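Local coordinates for trehalose synthase regulatory protein (Candida albicans, PDB 5HUS) that probably acts as a regulatory subunit of the trehalose synthase complex, its C-terminal domain having the HAD-type fold of the trehalose-phosphatase family, at residues A[207-212]-A[241-246]; A[128-133]-A[173-178]; A[98-103]-A[112-117]. All blocks are in the same frame, centred on the assembly; numbering follows the deposited sequence.

Contact 1: residues A[207-212]-A[241-246]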
loop_
_atom_site.group_PDB
_atom_site.type_symbol
_atom_site.label_atom_id
_atom_site.label_comp_id
_atom_site.label_asym_id
_atom_site.label_seq_id
_atom_site.Cartn_x
_atom_site.Cartn_y
_atom_site.Cartn_z
ATOM N N LEU A 207 -6.733 -9.889 1.612
ATOM C CA LEU A 207 -7.401 -10.455 0.440
ATOM C C LEU A 207 -6.415 -11.180 -0.479
ATOM O O LEU A 207 -6.657 -12.313 -0.902
ATOM C CB LEU A 207 -8.143 -9.349 -0.329
ATOM C CG LEU A 207 -8.938 -9.713 -1.590
ATOM C CD1 LEU A 207 -10.041 -8.690 -1.816
ATOM C CD2 LEU A 207 -8.058 -9.787 -2.843
ATOM N N VAL A 208 -5.311 -10.518 -0.807
ATOM C CA VAL A 208 -4.298 -11.130 -1.661
ATOM C C VAL A 208 -3.722 -12.380 -1.003
ATOM O O VAL A 208 -3.601 -13.426 -1.641
ATOM C CB VAL A 208 -3.175 -10.126 -1.991
ATOM C CG1 VAL A 208 -2.032 -10.814 -2.719
ATOM C CG2 VAL A 208 -3.742 -8.978 -2.833
ATOM N N LEU A 209 -3.403 -12.277 0.282
ATOM C CA LEU A 209 -2.906 -13.427 1.028
ATOM C C LEU A 209 -3.913 -14.583 0.993
ATOM O O LEU A 209 -3.530 -15.719 0.709
ATOM C CB LEU A 209 -2.581 -13.035 2.469
ATOM C CG LEU A 209 -2.142 -14.162 3.412
ATOM C CD1 LEU A 209 -0.935 -14.907 2.858
ATOM C CD2 LEU A 209 -1.833 -13.595 4.786
ATOM N N SER A 210 -5.189 -14.290 1.236
ATOM C CA SER A 210 -6.235 -15.317 1.204
ATOM C C SER A 210 -6.328 -16.016 -0.148
ATOM O O SER A 210 -6.490 -17.229 -0.214
ATOM C CB SER A 210 -7.603 -14.714 1.560
ATOM O OG SER A 210 -7.603 -14.207 2.884
ATOM N N CYS A 211 -6.234 -15.247 -1.228
ATOM C CA CYS A 211 -6.334 -15.814 -2.565
ATOM C C CYS A 211 -5.252 -16.845 -2.823
ATOM O O CYS A 211 -5.533 -17.936 -3.315
ATOM C CB CYS A 211 -6.266 -14.718 -3.626
ATOM S SG CYS A 211 -7.743 -13.711 -3.689
ATOM N N HIS A 212 -4.015 -16.506 -2.485
ATOM C CA HIS A 212 -2.919 -17.421 -2.732
ATOM C C HIS A 212 -2.818 -18.489 -1.641
ATOM O O HIS A 212 -2.368 -19.603 -1.904
ATOM C CB HIS A 212 -1.610 -16.641 -2.869
ATOM C CG HIS A 212 -1.564 -15.776 -4.089
ATOM N ND1 HIS A 212 -1.347 -16.287 -5.351
ATOM C CD2 HIS A 212 -1.734 -14.440 -4.246
ATOM C CE1 HIS A 212 -1.369 -15.301 -6.232
ATOM N NE2 HIS A 212 -1.604 -14.171 -5.588
ATOM N N HIS A 241 -2.569 -23.816 4.254
ATOM C CA HIS A 241 -1.382 -23.036 4.532
ATOM C C HIS A 241 -0.527 -23.072 3.279
ATOM O O HIS A 241 0.664 -23.361 3.345
ATOM C CB HIS A 241 -0.613 -23.591 5.734
ATOM C CG HIS A 241 -1.253 -23.299 7.054
ATOM N ND1 HIS A 241 -0.733 -22.387 7.948
ATOM C CD2 HIS A 241 -2.367 -23.803 7.639
ATOM C CE1 HIS A 241 -1.498 -22.339 9.022
ATOM N NE2 HIS A 241 -2.497 -23.190 8.861
ATOM N N GLU A 242 -1.153 -22.805 2.132
ATOM C CA GLU A 242 -0.443 -22.822 0.854
ATOM C C GLU A 242 0.680 -21.794 0.839
ATOM O O GLU A 242 1.715 -22.015 0.219
ATOM C CB GLU A 242 -1.401 -22.565 -0.310
ATOM C CG GLU A 242 -2.443 -23.654 -0.528
ATOM C CD GLU A 242 -1.895 -24.853 -1.280
ATOM O OE1 GLU A 242 -0.721 -24.809 -1.707
ATOM O OE2 GLU A 242 -2.643 -25.841 -1.446
ATOM N N VAL A 243 0.472 -20.673 1.522
ATOM C CA VAL A 243 1.516 -19.661 1.657
ATOM C C VAL A 243 2.283 -19.880 2.957
ATOM O O VAL A 243 1.704 -19.843 4.043
ATOM C CB VAL A 243 0.937 -18.225 1.614
ATOM C CG1 VAL A 243 2.009 -17.201 1.983
ATOM C CG2 VAL A 243 0.367 -17.929 0.233
ATOM N N ALA A 244 3.587 -20.115 2.836
ATOM C CA ALA A 244 4.433 -20.412 3.984
ATOM C C ALA A 244 5.355 -19.254 4.359
ATOM O O ALA A 244 6.058 -19.315 5.366
ATOM C CB ALA A 244 5.262 -21.667 3.708
ATOM N N ALA A 245 5.357 -18.200 3.545
ATOM C CA ALA A 245 6.185 -17.033 3.821
ATOM C C ALA A 245 5.558 -15.773 3.249
ATOM O O ALA A 245 5.118 -15.773 2.102
ATOM C CB ALA A 245 7.585 -17.222 3.253
ATOM N N VAL A 246 5.520 -14.714 4.056
ATOM C CA VAL A 246 5.006 -13.410 3.620
ATOM C C VAL A 246 6.025 -12.318 3.931
ATOM O O VAL A 246 6.618 -12.296 5.014
ATOM C CB VAL A 246 3.665 -13.060 4.296
ATOM C CG1 VAL A 246 3.132 -11.727 3.771
ATOM C CG2 VAL A 246 2.643 -14.160 4.068
#
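The backbone O of His212, at the last full turn of helix 200-213, accepts a hydrogen bond from Lys20 NZ and also rests on the start of the facing segment, 3.5 Å from Glu242 CB. A cationic lysine here probably offsets the negative pole of the helix end. One residue on, Asn213 lends its OD1 to Val243 N, so the helix terminus and the beginning of strand 243-250 are joined by polar groups just outside the apolar patch. Within that patch Val243 offers both methyls: CG2 lies 3.7 Å from His212 C and 3.9 Å from His212 CB, while CG1 meets Leu209 CD1 at 3.8 Å. The same leucine methyl reaches Val246 CG2 at 3.9 Å, thus bridging the two valines with one branch; the Leu209 side chain stands roughly at a right angle to that of Val246. Leu209 gets there with CG anti to its backbone N (chi1 176°). Val243 and Val246, three apart, would alternate in a regular strand; the psi of -6° at Ala244, far from the extended value, breaks the alternation and turns both toward the helix. Of the His212 side chain, CB does the touching, beside the backbone C and O: the ring swings off to lie stacked on Phe70, bonded through NE2 to Tyr72 OH, with Val208 CG1 at its edge in plane. Leu209 also packs on Leu22 of strand 20-26 and on Leu266. The short segments run nearly antiparallel, 150° between directions, with axes 9.7 Å apart. A helix laid against parallel neighbours 20-26 and 243-250, with Leu209 set against Val243 and Val246, is the alpha/beta layering of the Rossmann-like HAD core.

Contact 2: residues A[128-133]-A[173-178]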
loop_
_atom_site.group_PDB
_atom_site.type_symbol
_atom_site.label_atom_id
_atom_site.label_comp_id
_atom_site.label_asym_id
_atom_site.label_seq_id
_atom_site.Cartn_x
_atom_site.Cartn_y
_atom_site.Cartn_z
ATOM N N LYS A 128 -16.025 17.851 -2.620
ATOM C CA LYS A 128 -16.595 19.185 -2.464
ATOM C C LYS A 128 -15.986 19.896 -1.258
ATOM O O LYS A 128 -15.616 21.070 -1.335
ATOM C CB LYS A 128 -18.115 19.093 -2.322
ATOM C CG LYS A 128 -18.829 20.435 -2.302
ATOM C CD LYS A 128 -20.078 20.395 -3.169
ATOM C CE LYS A 128 -20.928 21.635 -2.966
ATOM N NZ LYS A 128 -21.432 21.713 -1.569
ATOM N N LEU A 129 -15.868 19.167 -0.155
ATOM C CA LEU A 129 -15.270 19.697 1.064
ATOM C C LEU A 129 -13.821 20.122 0.813
ATOM O O LEU A 129 -13.428 21.244 1.142
ATOM C CB LEU A 129 -15.355 18.655 2.186
ATOM C CG LEU A 129 -15.010 19.037 3.629
ATOM C CD1 LEU A 129 -15.684 18.074 4.590
ATOM C CD2 LEU A 129 -13.503 19.044 3.871
ATOM N N VAL A 130 -13.032 19.235 0.215
ATOM C CA VAL A 130 -11.631 19.540 -0.066
ATOM C C VAL A 130 -11.499 20.722 -1.023
ATOM O O VAL A 130 -10.634 21.583 -0.842
ATOM C CB VAL A 130 -10.893 18.320 -0.651
ATOM C CG1 VAL A 130 -9.481 18.700 -1.077
ATOM C CG2 VAL A 130 -10.858 17.193 0.373
ATOM N N GLU A 131 -12.373 20.785 -2.023
ATOM C CA GLU A 131 -12.300 21.864 -3.008
ATOM C C GLU A 131 -12.571 23.225 -2.364
ATOM O O GLU A 131 -11.973 24.226 -2.756
ATOM C CB GLU A 131 -13.273 21.603 -4.164
ATOM C CG GLU A 131 -12.725 20.621 -5.201
ATOM C CD GLU A 131 -13.730 20.273 -6.284
ATOM O OE1 GLU A 131 -14.945 20.463 -6.063
ATOM O OE2 GLU A 131 -13.302 19.805 -7.357
ATOM N N SER A 132 -13.445 23.250 -1.359
ATOM C CA SER A 132 -13.754 24.488 -0.644
ATOM C C SER A 132 -12.568 24.965 0.193
ATOM O O SER A 132 -12.415 26.163 0.437
ATOM C CB SER A 132 -14.986 24.308 0.250
ATOM O OG SER A 132 -14.683 23.543 1.404
ATOM N N LYS A 133 -11.736 24.029 0.638
ATOM C CA LYS A 133 -10.511 24.378 1.345
ATOM C C LYS A 133 -9.498 24.966 0.373
ATOM O O LYS A 133 -8.779 25.908 0.706
ATOM C CB LYS A 133 -9.904 23.159 2.044
ATOM C CG LYS A 133 -10.833 22.458 3.019
ATOM C CD LYS A 133 -11.286 23.383 4.136
ATOM C CE LYS A 133 -12.146 22.632 5.145
ATOM N NZ LYS A 133 -12.661 23.532 6.215
ATOM N N GLN A 173 -9.490 17.664 10.968
ATOM C CA GLN A 173 -10.513 17.637 12.014
ATOM C C GLN A 173 -11.915 17.675 11.415
ATOM O O GLN A 173 -12.801 16.935 11.847
ATOM C CB GLN A 173 -10.331 18.803 12.993
ATOM C CG GLN A 173 -11.421 18.874 14.060
ATOM C CD GLN A 173 -11.087 19.838 15.182
ATOM O OE1 GLN A 173 -10.026 20.468 15.182
ATOM N NE2 GLN A 173 -11.992 19.957 16.150
ATOM N N HIS A 174 -12.102 18.540 10.423
ATOM C CA HIS A 174 -13.372 18.690 9.707
ATOM C C HIS A 174 -13.813 17.360 9.081
ATOM O O HIS A 174 -14.916 16.870 9.342
ATOM C CB HIS A 174 -13.224 19.786 8.641
ATOM C CG HIS A 174 -14.480 20.103 7.885
ATOM N ND1 HIS A 174 -14.559 21.162 7.003
ATOM C CD2 HIS A 174 -15.695 19.508 7.864
ATOM C CE1 HIS A 174 -15.768 21.202 6.473
ATOM N NE2 HIS A 174 -16.477 20.209 6.979
ATOM N N ILE A 175 -12.944 16.771 8.269
ATOM C CA ILE A 175 -13.252 15.498 7.625
ATOM C C ILE A 175 -13.475 14.365 8.627
ATOM O O ILE A 175 -14.409 13.573 8.481
ATOM C CB ILE A 175 -12.135 15.103 6.640
ATOM C CG1 ILE A 175 -12.108 16.092 5.476
ATOM C CG2 ILE A 175 -12.333 13.681 6.134
ATOM C CD1 ILE A 175 -10.864 15.995 4.618
ATOM N N ASN A 176 -12.633 14.281 9.651
ATOM C CA ASN A 176 -12.767 13.187 10.603
ATOM C C ASN A 176 -14.045 13.317 11.415
ATOM O O ASN A 176 -14.710 12.322 11.676
ATOM C CB ASN A 176 -11.549 13.110 11.521
ATOM C CG ASN A 176 -10.344 12.520 10.819
ATOM O OD1 ASN A 176 -10.480 11.906 9.762
ATOM N ND2 ASN A 176 -9.166 12.700 11.399
ATOM N N THR A 177 -14.404 14.541 11.784
ATOM C CA THR A 177 -15.638 14.745 12.545
ATOM C C THR A 177 -16.843 14.240 11.753
ATOM O O THR A 177 -17.701 13.536 12.288
ATOM C CB THR A 177 -15.847 16.227 12.902
ATOM O OG1 THR A 177 -14.737 16.701 13.677
ATOM C CG2 THR A 177 -17.140 16.411 13.701
ATOM N N LEU A 178 -16.880 14.566 10.465
ATOM C CA LEU A 178 -18.040 14.260 9.635
ATOM C C LEU A 178 -18.060 12.844 9.050
ATOM O O LEU A 178 -19.136 12.309 8.787
ATOM C CB LEU A 178 -18.149 15.266 8.491
ATOM C CG LEU A 178 -18.380 16.732 8.872
ATOM C CD1 LEU A 178 -18.687 17.554 7.637
ATOM C CD2 LEU A 178 -19.498 16.861 9.891
#
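Segments 128-133 and 173-178 are helical and run nearly antiparallel, 161° between their directions, with axes 11.3 Å apart and Leu129 closest to Ile175 along the backbone. Leu129 is the central residue of the contact. Its CD1 sits over one face of the His174 imidazole, 3.6 Å from the ring centroid and offset toward the rim, a CH-pi contact, while its other branch, CD2, packs on Ile175 CG1 at 3.6 Å. Lys133, one turn further along, bends at chi2 (-60°) and comes to the ring's edge instead: NZ donates to His174 ND1 at 3.1 Å, only 5° out of the ring plane. The imidazole is thus fixed in two directions, by a methyl above and an ammonium in plane, and ND1 serves as acceptor. Lys133 NZ also makes a salt bridge with Glu170 OE1, its stronger partner, one turn before His174, so the lysine ties two successive turns of helix 161-179. Within the other helix Ser132 OG folds back on Leu129 O at 2.6 Å, tilted out of the carbonyl plane, adding a second donor to the one from Lys133 N. Toward the interior, Val130 and Ile175 approach each other loosely and turn to the antiparallel sheet beneath: Val130 touches Val149 and Phe151 of strand 149-152, and Ile175 touches Ala186 of strand 184-189. Helices 116-136 and 161-179 thereby lie side by side on the four-stranded sheet, consistent with the cap of trehalose-phosphatase-type HAD proteins.

Contact 3: residues A[98-103]-A[112-117]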
loop_
_atom_site.group_PDB
_atom_site.type_symbol
_atom_site.label_atom_id
_atom_site.label_comp_id
_atom_site.label_asym_id
_atom_site.label_seq_id
_atom_site.Cartn_x
_atom_site.Cartn_y
_atom_site.Cartn_z
ATOM N N ASN A 98 -3.964 2.273 -2.672
ATOM C CA ASN A 98 -3.594 1.794 -1.349
ATOM C C ASN A 98 -4.454 0.644 -0.849
ATOM O O ASN A 98 -4.510 0.393 0.344
ATOM C CB ASN A 98 -3.633 2.950 -0.344
ATOM C CG ASN A 98 -2.806 2.676 0.887
ATOM O OD1 ASN A 98 -3.182 3.053 2.000
ATOM N ND2 ASN A 98 -1.678 1.997 0.703
ATOM N N GLY A 99 -5.109 -0.067 -1.759
ATOM C CA GLY A 99 -5.877 -1.226 -1.348
ATOM C C GLY A 99 -7.312 -1.282 -1.836
ATOM O O GLY A 99 -7.948 -2.335 -1.751
ATOM N N ASN A 100 -7.830 -0.168 -2.346
ATOM C CA ASN A 100 -9.229 -0.130 -2.782
ATOM C C ASN A 100 -9.509 -1.047 -3.971
ATOM O O ASN A 100 -10.636 -1.498 -4.163
ATOM C CB ASN A 100 -9.638 1.306 -3.128
ATOM C CG ASN A 100 -9.829 2.151 -1.896
ATOM O OD1 ASN A 100 -10.864 2.068 -1.225
ATOM N ND2 ASN A 100 -8.823 2.963 -1.575
ATOM N N PHE A 101 -8.480 -1.322 -4.763
ATOM C CA PHE A 101 -8.620 -2.167 -5.950
ATOM C C PHE A 101 -7.451 -3.123 -6.080
ATOM O O PHE A 101 -6.318 -2.749 -5.826
ATOM C CB PHE A 101 -8.727 -1.308 -7.215
ATOM C CG PHE A 101 -9.764 -0.226 -7.118
ATOM C CD1 PHE A 101 -11.107 -0.511 -7.319
ATOM C CD2 PHE A 101 -9.395 1.076 -6.812
ATOM C CE1 PHE A 101 -12.068 0.489 -7.218
ATOM C CE2 PHE A 101 -10.348 2.080 -6.707
ATOM C CZ PHE A 101 -11.688 1.785 -6.914
ATOM N N VAL A 102 -7.736 -4.360 -6.477
ATOM C CA VAL A 102 -6.719 -5.398 -6.579
ATOM C C VAL A 102 -6.796 -6.087 -7.931
ATOM O O VAL A 102 -7.872 -6.525 -8.345
ATOM C CB VAL A 102 -6.869 -6.475 -5.475
ATOM C CG1 VAL A 102 -5.877 -7.627 -5.713
ATOM C CG2 VAL A 102 -6.672 -5.863 -4.090
ATOM N N LYS A 103 -5.659 -6.179 -8.615
ATOM C CA LYS A 103 -5.580 -6.999 -9.816
ATOM C C LYS A 103 -4.620 -8.157 -9.540
ATOM O O LYS A 103 -3.398 -7.993 -9.520
ATOM C CB LYS A 103 -5.143 -6.170 -11.037
ATOM C CG LYS A 103 -4.983 -6.993 -12.307
ATOM C CD LYS A 103 -4.775 -6.099 -13.538
ATOM C CE LYS A 103 -6.070 -5.398 -13.924
ATOM N NZ LYS A 103 -5.971 -4.673 -15.232
ATOM N N SER A 112 -12.859 -4.853 -6.906
ATOM C CA SER A 112 -13.138 -3.665 -6.115
ATOM C C SER A 112 -13.395 -4.052 -4.662
ATOM O O SER A 112 -14.471 -4.540 -4.309
ATOM C CB SER A 112 -14.326 -2.896 -6.691
ATOM O OG SER A 112 -14.509 -1.667 -6.005
ATOM N N LEU A 113 -12.385 -3.849 -3.825
ATOM C CA LEU A 113 -12.553 -3.998 -2.390
ATOM C C LEU A 113 -13.388 -2.834 -1.866
ATOM O O LEU A 113 -14.199 -2.995 -0.948
ATOM C CB LEU A 113 -11.187 -4.065 -1.705
ATOM C CG LEU A 113 -11.107 -4.492 -0.243
ATOM C CD1 LEU A 113 -11.931 -5.743 0.031
ATOM C CD2 LEU A 113 -9.644 -4.720 0.128
ATOM N N ALA A 114 -13.182 -1.657 -2.459
ATOM C CA ALA A 114 -14.039 -0.508 -2.210
ATOM C C ALA A 114 -15.462 -0.855 -2.633
ATOM O O ALA A 114 -15.667 -1.511 -3.655
ATOM C CB ALA A 114 -13.533 0.720 -2.968
ATOM N N ASP A 115 -16.436 -0.440 -1.828
ATOM C CA ASP A 115 -17.841 -0.610 -2.177
ATOM C C ASP A 115 -18.318 0.564 -3.021
ATOM O O ASP A 115 -18.197 1.712 -2.605
ATOM C CB ASP A 115 -18.700 -0.727 -0.916
ATOM C CG ASP A 115 -20.148 -0.960 -1.237
ATOM O OD1 ASP A 115 -20.493 -2.115 -1.560
ATOM O OD2 ASP A 115 -20.932 0.013 -1.193
ATOM N N LYS A 116 -18.861 0.284 -4.203
ATOM C CA LYS A 116 -19.204 1.353 -5.130
ATOM C C LYS A 116 -20.324 2.242 -4.591
ATOM O O LYS A 116 -20.334 3.444 -4.856
ATOM C CB LYS A 116 -19.594 0.790 -6.495
ATOM C CG LYS A 116 -19.611 1.854 -7.587
ATOM C CD LYS A 116 -19.873 1.269 -8.963
ATOM C CE LYS A 116 -19.173 2.084 -10.044
ATOM N NZ LYS A 116 -19.320 3.553 -9.832
ATOM N N ASP A 117 -21.255 1.662 -3.836
ATOM C CA ASP A 117 -22.322 2.458 -3.228
ATOM C C ASP A 117 -21.754 3.420 -2.185
ATOM O O ASP A 117 -22.194 4.564 -2.078
ATOM C CB ASP A 117 -23.392 1.559 -2.595
ATOM C CG ASP A 117 -24.349 0.976 -3.622
ATOM O OD1 ASP A 117 -24.439 1.526 -4.742
ATOM O OD2 ASP A 117 -25.019 -0.028 -3.308
#
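Asn100 O receives two backbone N-H groups from the facing segment. Ala114 N makes the good bond, 3.1 Å to Asn100 O and nearly straight at 171°, using a carbonyl lone pair in plane; Leu113 N is slightly nearer, 2.9 Å from Asn100 O, but bent to 125° and weak. Ala114 CB lies 3.5 Å from Asn100 OD1, and Leu113 CD2 rests on Gly99 O at 3.5 Å. Phe101 pairs with Ser112 as an antiparallel non-hydrogen-bonded bridge, both side chains on one face of the sheet, and Phe101 CE1 comes within 3.5 Å of Ser112 OG. That hydroxyl, set opposite the backbone N (chi1 -174°), is thereby placed to donate to Ala114 O at 2.6 Å, a bond within the segment as it leaves strand 111-112. Asn100 and Phe101 together face Ala96, a classic beta bulge. In the HAD core sheet strand 93-96 continues the parallel order, and 101-103 and the outermost 111-112 follow it antiparallel. Gly99, with positive phi, leads the chain into the bulge. Asn100 is positioned by ND2 bonding to Glu97 O, and the Phe101 ring by a cation-pi contact with Arg79. Leu113 is backed by Ile225 and Phe228 of helix 225-229, and its O is bonded to Gln229 NE2. Beyond Ala114, Asp115 N-caps helix 116-136 through OD2 to Glu118 N.

Contacts 1 and 3 are buried and belong to the same nine-stranded core sheet, contact 1 through an inner strand and contact 3 at its 111-112 edge. They meet directly: Val208 CG2 of helix 200-213 packs on Val102 CG1 at 3.8 Å, and Leu207 reaches Leu113. Contact 2 is only partly buried, lies in the probable cap about 38 Å from contact 1 between centres, and touches neither; helix 116-136, which begins in contact 3, carries one of its segments. Chemistry follows place: methyl packing between helix and sheet in contact 1, backbone bonds at a bulge in contact 3, and a lysine-histidine bond beside a CH-pi contact in contact 2.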